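Local coordinates for protein nuclear RNA export factor 2 (Drosophila melanogaster, PDB 6MRK) that acts with Panx, Piwi and Nxt1 in cotranscriptional transposon silencing in the ovary and may take part in mRNA export from the nucleus, at residues 22-33 with 99-109. Numbering follows the deposited sequence.
Sequences YLREFENDEFRH and LLQLPRVTHDF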
# COMPACT_ATOMS: atom_id res chain seq x y z
N TYR A 22 -13.37 3.61 8.68
CA TYR A 22 -13.33 3.27 7.23
C TYR A 22 -13.40 1.76 7.00
O TYR A 22 -14.17 1.33 6.15
CB TYR A 22 -12.04 3.78 6.58
CG TYR A 22 -11.98 3.38 5.14
CD1 TYR A 22 -11.63 2.08 4.80
CD2 TYR A 22 -12.41 4.24 4.15
CE1 TYR A 22 -11.65 1.66 3.48
CE2 TYR A 22 -12.43 3.83 2.82
CZ TYR A 22 -12.05 2.54 2.48
OH TYR A 22 -12.05 2.11 1.18
N LEU A 23 -12.57 0.97 7.68
CA LEU A 23 -12.56 -0.52 7.57
C LEU A 23 -13.92 -1.07 7.99
O LEU A 23 -14.48 -1.88 7.25
CB LEU A 23 -11.44 -1.09 8.45
CG LEU A 23 -10.15 -1.45 7.72
CD1 LEU A 23 -9.90 -0.56 6.52
CD2 LEU A 23 -8.96 -1.38 8.65
N ARG A 24 -14.45 -0.64 9.14
CA ARG A 24 -15.77 -1.15 9.61
C ARG A 24 -16.84 -0.85 8.57
O ARG A 24 -17.74 -1.67 8.43
CB ARG A 24 -16.13 -0.56 10.97
CG ARG A 24 -15.65 -1.40 12.14
CD ARG A 24 -15.67 -0.61 13.44
NE ARG A 24 -14.97 -1.23 14.57
CZ ARG A 24 -13.98 -0.68 15.28
NH1 ARG A 24 -13.52 0.53 15.00
NH2 ARG A 24 -13.45 -1.34 16.29
N GLU A 25 -16.76 0.28 7.87
CA GLU A 25 -17.83 0.71 6.93
C GLU A 25 -17.65 0.08 5.55
O GLU A 25 -18.63 0.10 4.79
CB GLU A 25 -17.82 2.23 6.81
CG GLU A 25 -19.06 2.77 6.13
CD GLU A 25 -19.31 4.24 6.47
OE1 GLU A 25 -18.50 4.83 7.24
OE2 GLU A 25 -20.31 4.79 5.96
N PHE A 26 -16.46 -0.42 5.22
CA PHE A 26 -16.20 -1.18 3.97
C PHE A 26 -16.84 -2.56 4.13
O PHE A 26 -17.37 -3.09 3.15
CB PHE A 26 -14.70 -1.29 3.67
CG PHE A 26 -14.39 -2.05 2.41
CD1 PHE A 26 -14.45 -1.42 1.18
CD2 PHE A 26 -14.07 -3.40 2.45
CE1 PHE A 26 -14.20 -2.12 0.01
CE2 PHE A 26 -13.80 -4.10 1.28
CZ PHE A 26 -13.87 -3.46 0.06
N GLU A 27 -16.81 -3.09 5.36
CA GLU A 27 -17.17 -4.49 5.74
C GLU A 27 -18.46 -4.92 5.05
O GLU A 27 -18.41 -5.85 4.21
CB GLU A 27 -17.24 -4.65 7.26
CG GLU A 27 -15.85 -4.67 7.90
CD GLU A 27 -15.69 -5.32 9.26
OE1 GLU A 27 -16.72 -5.58 9.93
OE2 GLU A 27 -14.53 -5.56 9.66
N ASN A 28 -19.59 -4.28 5.39
CA ASN A 28 -20.91 -4.66 4.83
C ASN A 28 -21.05 -3.99 3.45
O ASN A 28 -21.11 -2.75 3.39
CB ASN A 28 -22.05 -4.34 5.80
CG ASN A 28 -23.39 -4.86 5.32
OD1 ASN A 28 -23.55 -5.20 4.16
ND2 ASN A 28 -24.35 -4.90 6.22
N ASP A 29 -21.10 -4.81 2.40
CA ASP A 29 -21.11 -4.37 0.97
C ASP A 29 -22.43 -3.67 0.63
O ASP A 29 -22.44 -2.91 -0.34
CB ASP A 29 -20.81 -5.52 0.01
CG ASP A 29 -21.66 -6.78 0.18
OD1 ASP A 29 -22.11 -7.03 1.32
OD2 ASP A 29 -21.84 -7.50 -0.82
N GLU A 30 -23.48 -3.91 1.41
CA GLU A 30 -24.82 -3.27 1.27
C GLU A 30 -24.75 -1.76 1.50
O GLU A 30 -25.49 -1.03 0.83
CB GLU A 30 -25.83 -3.87 2.26
CG GLU A 30 -26.74 -4.93 1.66
CD GLU A 30 -27.96 -5.20 2.53
OE1 GLU A 30 -27.86 -6.02 3.48
OE2 GLU A 30 -29.00 -4.54 2.28
N PHE A 31 -23.93 -1.30 2.45
CA PHE A 31 -23.84 0.14 2.85
C PHE A 31 -22.46 0.69 2.46
O PHE A 31 -22.03 1.75 2.95
CB PHE A 31 -24.18 0.29 4.33
CG PHE A 31 -25.48 -0.38 4.70
CD1 PHE A 31 -26.69 0.05 4.17
CD2 PHE A 31 -25.50 -1.50 5.53
CE1 PHE A 31 -27.88 -0.59 4.47
CE2 PHE A 31 -26.69 -2.14 5.84
CZ PHE A 31 -27.88 -1.68 5.31
N ARG A 32 -21.79 0.00 1.54
CA ARG A 32 -20.40 0.31 1.16
C ARG A 32 -20.35 1.51 0.21
O ARG A 32 -19.28 2.13 0.11
CB ARG A 32 -19.76 -0.91 0.51
CG ARG A 32 -18.28 -0.73 0.28
CD ARG A 32 -17.76 -1.94 -0.42
NE ARG A 32 -17.71 -3.08 0.48
CZ ARG A 32 -17.56 -4.32 0.07
NH1 ARG A 32 -17.45 -4.54 -1.22
NH2 ARG A 32 -17.52 -5.32 0.93
N HIS A 33 -21.46 1.82 -0.45
CA HIS A 33 -21.60 3.04 -1.30
C HIS A 33 -21.31 4.31 -0.48
O HIS A 33 -20.94 5.34 -1.09
CB HIS A 33 -23.01 3.10 -1.93
CG HIS A 33 -24.16 3.18 -0.96
ND1 HIS A 33 -24.63 2.08 -0.29
CD2 HIS A 33 -24.95 4.21 -0.59
CE1 HIS A 33 -25.65 2.42 0.48
NE2 HIS A 33 -25.86 3.72 0.31
N LEU A 99 -15.42 -0.92 -5.96
CA LEU A 99 -15.46 -1.29 -4.53
C LEU A 99 -16.77 -2.01 -4.20
O LEU A 99 -16.78 -2.81 -3.25
CB LEU A 99 -15.32 -0.01 -3.70
CG LEU A 99 -13.96 0.25 -3.04
CD1 LEU A 99 -12.80 -0.03 -3.98
CD2 LEU A 99 -13.89 1.67 -2.53
N LEU A 100 -17.85 -1.72 -4.94
CA LEU A 100 -19.18 -2.30 -4.68
C LEU A 100 -19.29 -3.71 -5.27
O LEU A 100 -20.30 -4.39 -4.99
CB LEU A 100 -20.25 -1.38 -5.26
CG LEU A 100 -20.49 -0.10 -4.46
CD1 LEU A 100 -21.67 0.65 -5.02
CD2 LEU A 100 -20.75 -0.42 -3.00
N GLN A 101 -18.32 -4.11 -6.08
CA GLN A 101 -18.29 -5.43 -6.75
C GLN A 101 -17.47 -6.42 -5.94
O GLN A 101 -17.49 -7.62 -6.29
CB GLN A 101 -17.65 -5.32 -8.12
CG GLN A 101 -18.26 -4.20 -8.94
CD GLN A 101 -17.81 -4.29 -10.37
OE1 GLN A 101 -17.27 -3.34 -10.93
NE2 GLN A 101 -17.99 -5.45 -10.97
N LEU A 102 -16.73 -5.94 -4.94
CA LEU A 102 -15.85 -6.82 -4.14
C LEU A 102 -16.73 -7.56 -3.15
O LEU A 102 -17.86 -7.17 -2.87
CB LEU A 102 -14.77 -5.97 -3.47
CG LEU A 102 -13.86 -5.21 -4.43
CD1 LEU A 102 -12.86 -4.37 -3.65
CD2 LEU A 102 -13.14 -6.16 -5.37
N PRO A 103 -16.28 -8.72 -2.67
CA PRO A 103 -17.06 -9.48 -1.70
C PRO A 103 -17.21 -8.76 -0.36
O PRO A 103 -16.49 -7.85 -0.06
CB PRO A 103 -16.27 -10.78 -1.50
CG PRO A 103 -14.87 -10.45 -1.99
CD PRO A 103 -15.05 -9.42 -3.08
N ARG A 104 -18.16 -9.24 0.42
CA ARG A 104 -18.34 -8.85 1.83
C ARG A 104 -17.15 -9.38 2.63
O ARG A 104 -16.68 -10.50 2.32
CB ARG A 104 -19.64 -9.43 2.38
CG ARG A 104 -20.18 -8.62 3.53
CD ARG A 104 -21.48 -9.17 4.01
NE ARG A 104 -21.73 -8.63 5.34
CZ ARG A 104 -22.88 -8.72 5.99
NH1 ARG A 104 -23.91 -9.35 5.45
NH2 ARG A 104 -22.99 -8.18 7.19
N VAL A 105 -16.70 -8.61 3.61
CA VAL A 105 -15.58 -9.02 4.50
C VAL A 105 -15.98 -8.74 5.95
O VAL A 105 -17.02 -8.12 6.16
CB VAL A 105 -14.25 -8.31 4.13
CG1 VAL A 105 -13.84 -8.60 2.69
CG2 VAL A 105 -14.32 -6.81 4.38
N THR A 106 -15.19 -9.28 6.87
CA THR A 106 -15.09 -8.92 8.31
C THR A 106 -13.58 -8.87 8.60
O THR A 106 -12.93 -9.91 8.47
CB THR A 106 -15.82 -9.96 9.17
OG1 THR A 106 -17.22 -9.85 8.90
CG2 THR A 106 -15.61 -9.80 10.66
N HIS A 107 -13.03 -7.71 8.93
CA HIS A 107 -11.60 -7.57 9.32
C HIS A 107 -11.41 -8.11 10.73
O HIS A 107 -12.29 -7.89 11.58
CB HIS A 107 -11.15 -6.11 9.21
CG HIS A 107 -11.38 -5.48 7.89
ND1 HIS A 107 -12.64 -5.07 7.49
CD2 HIS A 107 -10.53 -5.15 6.90
CE1 HIS A 107 -12.56 -4.53 6.30
NE2 HIS A 107 -11.27 -4.56 5.90
N ASP A 108 -10.28 -8.75 11.00
CA ASP A 108 -9.86 -9.15 12.37
C ASP A 108 -9.04 -7.99 12.96
O ASP A 108 -7.83 -7.94 12.73
CB ASP A 108 -9.13 -10.50 12.33
CG ASP A 108 -8.51 -10.94 13.65
OD1 ASP A 108 -8.63 -10.20 14.64
OD2 ASP A 108 -7.88 -12.01 13.68
N PHE A 109 -9.67 -7.09 13.70
CA PHE A 109 -9.04 -5.82 14.14
C PHE A 109 -7.86 -6.08 15.07
O PHE A 109 -6.97 -5.24 15.12
CB PHE A 109 -10.06 -4.90 14.80
CG PHE A 109 -10.88 -4.18 13.76
CD1 PHE A 109 -12.03 -4.75 13.23
CD2 PHE A 109 -10.43 -2.99 13.24
CE1 PHE A 109 -12.73 -4.10 12.23
CE2 PHE A 109 -11.13 -2.34 12.24
CZ PHE A 109 -12.28 -2.90 11.73
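Glu27 OE2 receives two hydrogen bonds from one residue, His107: the backbone N lies 2.7 Å from OE2 and comes from above the carboxylate plane, while ring atom ND1, 2.9 Å from OE2, meets the anti lone pair. Carboxylate and imidazole are nearly coplanar, and the in-plane ND1 bond probably holds the ring's rotation; Leu23 CG packs over one imidazole face as a CH-pi contact. Beyond this pair, the flat guanidinium of Arg24 stacks on Phe109, its CZ 4.5 Å from the ring centroid.

At the other end of the contact, buried Arg32 serves as a multiple donor to backbone carbonyls. Arg32 NH1 bonds to Leu99 O (2.8 Å) and to Leu102 O, Arg32 NH2 to Pro103 O (2.9 Å), and NE turns back to Phe26 O, helped by the bend at chi3 (-72°). Phe26 lies against one guanidinium face and Asp29 CB against the other; the phenyl edge meets Leu99, Leu102 and Val105, an apolar setting suited to an aromatic ring.

The contact thus joins the end of helix 12-27 and the following loop to the connection entering strand 104-119 and the strand's first residues in the NTF2-like domain. Arginine suits a turn rich in carbonyls, whose partial negative charges probably stabilise its buried positive charge.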